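Local coordinates for protein manganese lipoxygenase (Gaeumannomyces graminis, PDB 5FX8) that oxygenates linoleic and alpha-linolenic acids to 11S- and 13R-hydroperoxy fatty acids at a catalytic manganese centre, at residues H301-R306 with Q437-E442; T48-D53 with L431-L436. All coordinates share one frame; numbering follows the deposited sequence.

Overall arrangement
Both contacts use helix 434-444. Contact 2 holds the start of this helix against the loop 48-53, and contact 1 packs the following part on the end of helix 268-305. Their centres lie about 13 Å apart. They meet where Gln437 CG packs on Leu431 O at 3.6 Å. Helix 56-69 serves both, since Arg59 pairs with Glu435 and Arg67 with Glu442. Helix 268-305 also carries the manganese ligands His290 and His294, but both contacts lie away from the metal site. Contact 1 is buried. Its centre is about 25 Å from the centre of the chain, that of contact 2 about 34 Å. Contact 2 borders the glycan beside Tyr434.

Contact 1. Residues H301-R306 with Q437-E442; sequences HEAAFR and QNWIAE
Ala304 lies against the indole of Trp439. Its CB stands 3.6 Å from the centroid of the five-membered ring, 20° off the ring normal, in a CH-pi contact. Trp439 has CG anti to its backbone N (chi1 176°), which carries the end of the indole toward helix 268-305. The opposite face of the ring is met by CD1 of Ile440, its own neighbour in sequence. Ala303 points at the other helix. Its CB lies against both Trp439 CD1, at 4.0 Å, and Glu442 CG, at 3.8 Å. This is a helix-helix packing in the mainly helical lipoxygenase fold. The C-terminal end of helix 268-305 meets helix 434-444 with local axes 8.5 Å apart and N-to-C directions at 134°. The small side chains of Ala303 and Ala304 are consistent with this spacing. Past them, Arg306 and Glu442 form a salt bridge, with NE donating to OE2 at 2.9 Å. The acceptor lies near the guanidinium plane, but the bond reaches the carboxylate from above its plane. The Arg306 chain bends at chi3 and the Glu442 chain at chi2, and these bends turn the two ends so that NE meets OE2. The side chains cross at about a right angle. A water is 2.7 Å from Glu442 OE2 and donates to it; its bond from Arg306 NH2 is weak. Tyr72 OH also bonds OE2, while Arg67 pairs with OE1. Arg306 NH1 donates to Phe70 O.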
# COMPACT_ATOMS: atom_id res chain seq x y z
N HIS A 301 -5.51 -19.10 0.27
CA HIS A 301 -6.69 -18.87 -0.53
C HIS A 301 -6.78 -19.82 -1.72
O HIS A 301 -7.88 -20.14 -2.14
CB HIS A 301 -6.70 -17.42 -0.98
CG HIS A 301 -7.82 -17.08 -1.90
ND1 HIS A 301 -7.79 -17.37 -3.25
CD2 HIS A 301 -9.00 -16.47 -1.67
CE1 HIS A 301 -8.91 -16.95 -3.81
NE2 HIS A 301 -9.66 -16.41 -2.87
N GLU A 302 -5.67 -20.27 -2.29
CA GLU A 302 -5.75 -21.23 -3.39
C GLU A 302 -6.35 -22.53 -2.92
O GLU A 302 -7.27 -23.10 -3.56
CB GLU A 302 -4.35 -21.51 -3.97
CG GLU A 302 -3.80 -20.41 -4.79
CD GLU A 302 -2.38 -20.64 -5.22
OE1 GLU A 302 -2.07 -21.62 -5.92
OE2 GLU A 302 -1.56 -19.79 -4.86
N ALA A 303 -5.82 -23.04 -1.82
CA ALA A 303 -6.32 -24.28 -1.27
C ALA A 303 -7.81 -24.14 -0.94
O ALA A 303 -8.60 -25.05 -1.24
CB ALA A 303 -5.47 -24.66 -0.06
N ALA A 304 -8.23 -22.98 -0.40
CA ALA A 304 -9.65 -22.78 -0.12
C ALA A 304 -10.48 -22.75 -1.39
O ALA A 304 -11.55 -23.37 -1.45
CB ALA A 304 -9.87 -21.49 0.68
N PHE A 305 -10.04 -22.02 -2.41
CA PHE A 305 -10.84 -21.92 -3.63
C PHE A 305 -11.04 -23.28 -4.29
O PHE A 305 -12.09 -23.54 -4.86
CB PHE A 305 -10.17 -20.94 -4.59
CG PHE A 305 -11.03 -20.49 -5.73
CD1 PHE A 305 -12.03 -19.57 -5.53
CD2 PHE A 305 -10.79 -20.95 -7.01
CE1 PHE A 305 -12.80 -19.15 -6.58
CE2 PHE A 305 -11.55 -20.53 -8.07
CZ PHE A 305 -12.54 -19.64 -7.87
N ARG A 306 -10.05 -24.15 -4.18
CA ARG A 306 -10.17 -25.51 -4.68
C ARG A 306 -11.06 -26.44 -3.85
O ARG A 306 -11.21 -27.60 -4.24
CB ARG A 306 -8.77 -26.12 -4.80
CG ARG A 306 -7.93 -25.45 -5.86
CD ARG A 306 -6.64 -26.13 -6.04
NE ARG A 306 -6.81 -27.57 -6.04
CZ ARG A 306 -7.06 -28.30 -7.12
NH1 ARG A 306 -7.14 -27.73 -8.32
NH2 ARG A 306 -7.20 -29.61 -7.00
N GLN A 437 -13.19 -29.06 6.13
CA GLN A 437 -12.22 -30.12 6.38
C GLN A 437 -11.41 -30.43 5.13
O GLN A 437 -10.22 -30.75 5.22
CB GLN A 437 -12.93 -31.37 6.88
CG GLN A 437 -13.68 -31.22 8.21
CD GLN A 437 -12.92 -30.54 9.38
OE1 GLN A 437 -11.74 -30.76 9.60
NE2 GLN A 437 -13.63 -29.76 10.14
N ASN A 438 -12.03 -30.34 3.96
CA ASN A 438 -11.27 -30.51 2.73
C ASN A 438 -10.27 -29.38 2.55
O ASN A 438 -9.14 -29.63 2.15
CB ASN A 438 -12.19 -30.57 1.52
CG ASN A 438 -12.87 -31.88 1.41
OD1 ASN A 438 -12.51 -32.80 2.11
ND2 ASN A 438 -13.86 -31.97 0.54
N TRP A 439 -10.68 -28.15 2.82
CA TRP A 439 -9.73 -27.04 2.79
C TRP A 439 -8.51 -27.34 3.64
O TRP A 439 -7.38 -27.06 3.22
CB TRP A 439 -10.42 -25.77 3.25
CG TRP A 439 -9.58 -24.60 3.35
CD1 TRP A 439 -8.49 -24.32 2.60
CD2 TRP A 439 -9.74 -23.51 4.26
NE1 TRP A 439 -7.96 -23.11 2.97
CE2 TRP A 439 -8.70 -22.60 4.00
CE3 TRP A 439 -10.66 -23.22 5.27
CZ2 TRP A 439 -8.56 -21.40 4.71
CZ3 TRP A 439 -10.51 -22.05 5.97
CH2 TRP A 439 -9.47 -21.15 5.69
N ILE A 440 -8.71 -27.89 4.83
CA ILE A 440 -7.56 -28.10 5.70
C ILE A 440 -6.67 -29.21 5.15
O ILE A 440 -5.44 -29.10 5.12
CB ILE A 440 -8.01 -28.40 7.13
CG1 ILE A 440 -8.98 -27.32 7.59
CG2 ILE A 440 -6.83 -28.48 8.04
CD1 ILE A 440 -8.39 -25.97 7.60
N ALA A 441 -7.29 -30.30 4.71
CA ALA A 441 -6.52 -31.39 4.12
C ALA A 441 -5.78 -30.93 2.86
O ALA A 441 -4.62 -31.29 2.63
CB ALA A 441 -7.47 -32.55 3.83
N GLU A 442 -6.43 -30.13 2.03
CA GLU A 442 -5.85 -29.60 0.81
C GLU A 442 -4.68 -28.68 1.12
O GLU A 442 -3.66 -28.70 0.41
CB GLU A 442 -6.93 -28.85 0.03
CG GLU A 442 -6.52 -28.13 -1.22
CD GLU A 442 -6.64 -28.97 -2.48
OE1 GLU A 442 -7.38 -29.98 -2.45
OE2 GLU A 442 -6.01 -28.62 -3.51
O HOH W 1 -5.40 -30.67 -5.12

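Contact 2. Residues T48-D53 with L431-L436; sequences TLPNND and LRDYEL. Unlike the reference sequence in segment 48-53: Asn52 (reference Lys). With NAG (2-acetamido-2-deoxy-beta-D-glucopyranose), chain E.
Asn51 and Asp433 bring the two backbones closest, with CA atoms 5.8 Å apart, where the irregular segment 48-53 passes the start of helix 434-444. Pro50 sits among three side chains of the helix start. Its CG meets Asp433 OD1 at 3.5 Å, and its CB lies 3.7 Å from both Tyr434 CZ and Glu435 OE2. Tyr434 is layered between protein and sugar. Pro50 CG is over one ring face, and C5 of an N-acetylglucosamine is over the opposite face, 3.6 Å from Tyr434 CD1. This sugar belongs to the glycan near Asn60. With CG between the backbone N and the carbonyl carbon (chi1 58°), the ring comes to lie between Pro50 and the sugar.

Asp433 is the N-cap of the helix. Its OD1 accepts from Leu436 N at 2.9 Å, from well above the carboxylate plane. Leu49 CD2 touches OD2 of the same carboxylate, which His312 and Tyr420 also bond. The amide of Asn51 lies across Asp433, its plane 71° from the carboxylate, and its ND2 donates to Ala429 O. Glu435 runs out extended beside Pro50 to a salt bridge with Arg59.

No hydrogen bond joins the two segments. Between them the contact is therefore van der Waals packing, much of it Pro50 and Leu49 carbons against carboxylate oxygens. Asp433 OD2 and Glu435 find their main polar partners outside both segments.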
# COMPACT_ATOMS: atom_id res chain seq x y z
N THR A 48 -24.26 -20.20 2.49
CA THR A 48 -24.64 -21.20 3.47
C THR A 48 -23.56 -22.27 3.60
O THR A 48 -22.70 -22.42 2.74
CB THR A 48 -25.95 -21.91 3.09
OG1 THR A 48 -25.77 -22.56 1.84
CG2 THR A 48 -27.12 -20.96 2.99
N LEU A 49 -23.65 -23.03 4.67
CA LEU A 49 -22.83 -24.21 4.87
C LEU A 49 -23.33 -25.36 4.00
O LEU A 49 -24.49 -25.36 3.58
CB LEU A 49 -22.85 -24.62 6.33
CG LEU A 49 -22.10 -23.69 7.27
CD1 LEU A 49 -22.21 -24.23 8.68
CD2 LEU A 49 -20.66 -23.57 6.84
N PRO A 50 -22.48 -26.34 3.70
CA PRO A 50 -22.94 -27.49 2.92
C PRO A 50 -23.72 -28.49 3.74
O PRO A 50 -24.45 -29.30 3.16
CB PRO A 50 -21.64 -28.11 2.42
CG PRO A 50 -20.65 -27.74 3.44
CD PRO A 50 -21.01 -26.36 3.86
N ASN A 51 -23.61 -28.43 5.07
CA ASN A 51 -24.21 -29.43 5.95
C ASN A 51 -25.67 -29.70 5.60
O ASN A 51 -26.06 -30.85 5.37
CB ASN A 51 -24.07 -28.96 7.40
CG ASN A 51 -22.65 -28.46 7.72
OD1 ASN A 51 -22.01 -27.83 6.88
ND2 ASN A 51 -22.15 -28.75 8.93
N ASN A 52 -26.48 -28.66 5.49
CA ASN A 52 -27.90 -28.92 5.27
C ASN A 52 -28.43 -28.30 3.99
O ASN A 52 -29.51 -27.70 3.98
CB ASN A 52 -28.69 -28.44 6.46
CG ASN A 52 -28.35 -29.21 7.66
OD1 ASN A 52 -28.60 -30.39 7.73
ND2 ASN A 52 -27.74 -28.56 8.61
N ASP A 53 -27.68 -28.48 2.93
CA ASP A 53 -27.96 -27.88 1.66
C ASP A 53 -28.65 -28.89 0.77
O ASP A 53 -28.09 -29.97 0.53
CB ASP A 53 -26.65 -27.41 1.04
CG ASP A 53 -26.85 -26.56 -0.15
OD1 ASP A 53 -27.92 -26.60 -0.75
OD2 ASP A 53 -25.91 -25.85 -0.53
N LEU A 431 -17.15 -29.94 12.37
CA LEU A 431 -16.55 -31.21 11.99
C LEU A 431 -17.24 -31.80 10.79
O LEU A 431 -16.58 -32.46 9.98
CB LEU A 431 -16.57 -32.18 13.17
CG LEU A 431 -15.44 -31.94 14.16
CD1 LEU A 431 -15.94 -32.07 15.59
CD2 LEU A 431 -14.28 -32.86 13.85
N ARG A 432 -18.53 -31.55 10.65
CA ARG A 432 -19.35 -32.09 9.57
C ARG A 432 -19.44 -31.17 8.36
O ARG A 432 -20.22 -31.47 7.45
CB ARG A 432 -20.75 -32.38 10.09
CG ARG A 432 -20.77 -33.40 11.15
CD ARG A 432 -22.17 -33.69 11.61
NE ARG A 432 -22.13 -33.75 13.05
CZ ARG A 432 -22.69 -32.83 13.80
NH1 ARG A 432 -23.37 -31.86 13.21
NH2 ARG A 432 -22.61 -32.89 15.12
N ASP A 433 -18.71 -30.06 8.35
CA ASP A 433 -18.51 -29.20 7.18
C ASP A 433 -17.38 -29.80 6.36
O ASP A 433 -16.21 -29.48 6.54
CB ASP A 433 -18.21 -27.76 7.62
CG ASP A 433 -18.00 -26.79 6.47
OD1 ASP A 433 -17.80 -27.23 5.34
OD2 ASP A 433 -18.01 -25.57 6.70
N TYR A 434 -17.73 -30.71 5.44
CA TYR A 434 -16.71 -31.41 4.68
C TYR A 434 -15.93 -30.46 3.77
O TYR A 434 -14.77 -30.73 3.47
CB TYR A 434 -17.33 -32.57 3.88
CG TYR A 434 -18.42 -32.15 2.93
CD1 TYR A 434 -18.12 -31.69 1.67
CD2 TYR A 434 -19.75 -32.21 3.30
CE1 TYR A 434 -19.09 -31.31 0.84
CE2 TYR A 434 -20.71 -31.84 2.47
CZ TYR A 434 -20.39 -31.39 1.24
OH TYR A 434 -21.41 -31.01 0.41
N GLU A 435 -16.52 -29.33 3.40
CA GLU A 435 -15.76 -28.35 2.63
C GLU A 435 -14.64 -27.74 3.46
O GLU A 435 -13.50 -27.66 3.00
CB GLU A 435 -16.70 -27.27 2.08
CG GLU A 435 -17.64 -27.80 1.02
CD GLU A 435 -18.63 -26.80 0.50
OE1 GLU A 435 -18.64 -25.65 0.94
OE2 GLU A 435 -19.44 -27.17 -0.36
N LEU A 436 -14.93 -27.33 4.70
CA LEU A 436 -13.87 -26.80 5.56
C LEU A 436 -12.78 -27.83 5.82
O LEU A 436 -11.59 -27.52 5.74
CB LEU A 436 -14.46 -26.34 6.89
CG LEU A 436 -13.44 -25.75 7.85
CD1 LEU A 436 -13.09 -24.38 7.39
CD2 LEU A 436 -14.08 -25.69 9.17
C1 NAG E . -20.50 -34.05 -1.45
C2 NAG E . -21.38 -35.28 -1.24
C3 NAG E . -21.11 -35.91 0.13
C4 NAG E . -19.62 -36.14 0.33
C5 NAG E . -18.88 -34.84 0.09
C6 NAG E . -17.39 -34.96 0.21
C7 NAG E . -23.60 -35.37 -2.31
C8 NAG E . -25.04 -34.92 -2.21
N2 NAG E . -22.79 -34.94 -1.34
O3 NAG E . -21.85 -37.12 0.28
O4 NAG E . -19.35 -36.57 1.66
O5 NAG E . -19.15 -34.38 -1.24
O6 NAG E . -16.91 -35.86 -0.77
O7 NAG E . -23.21 -36.08 -3.21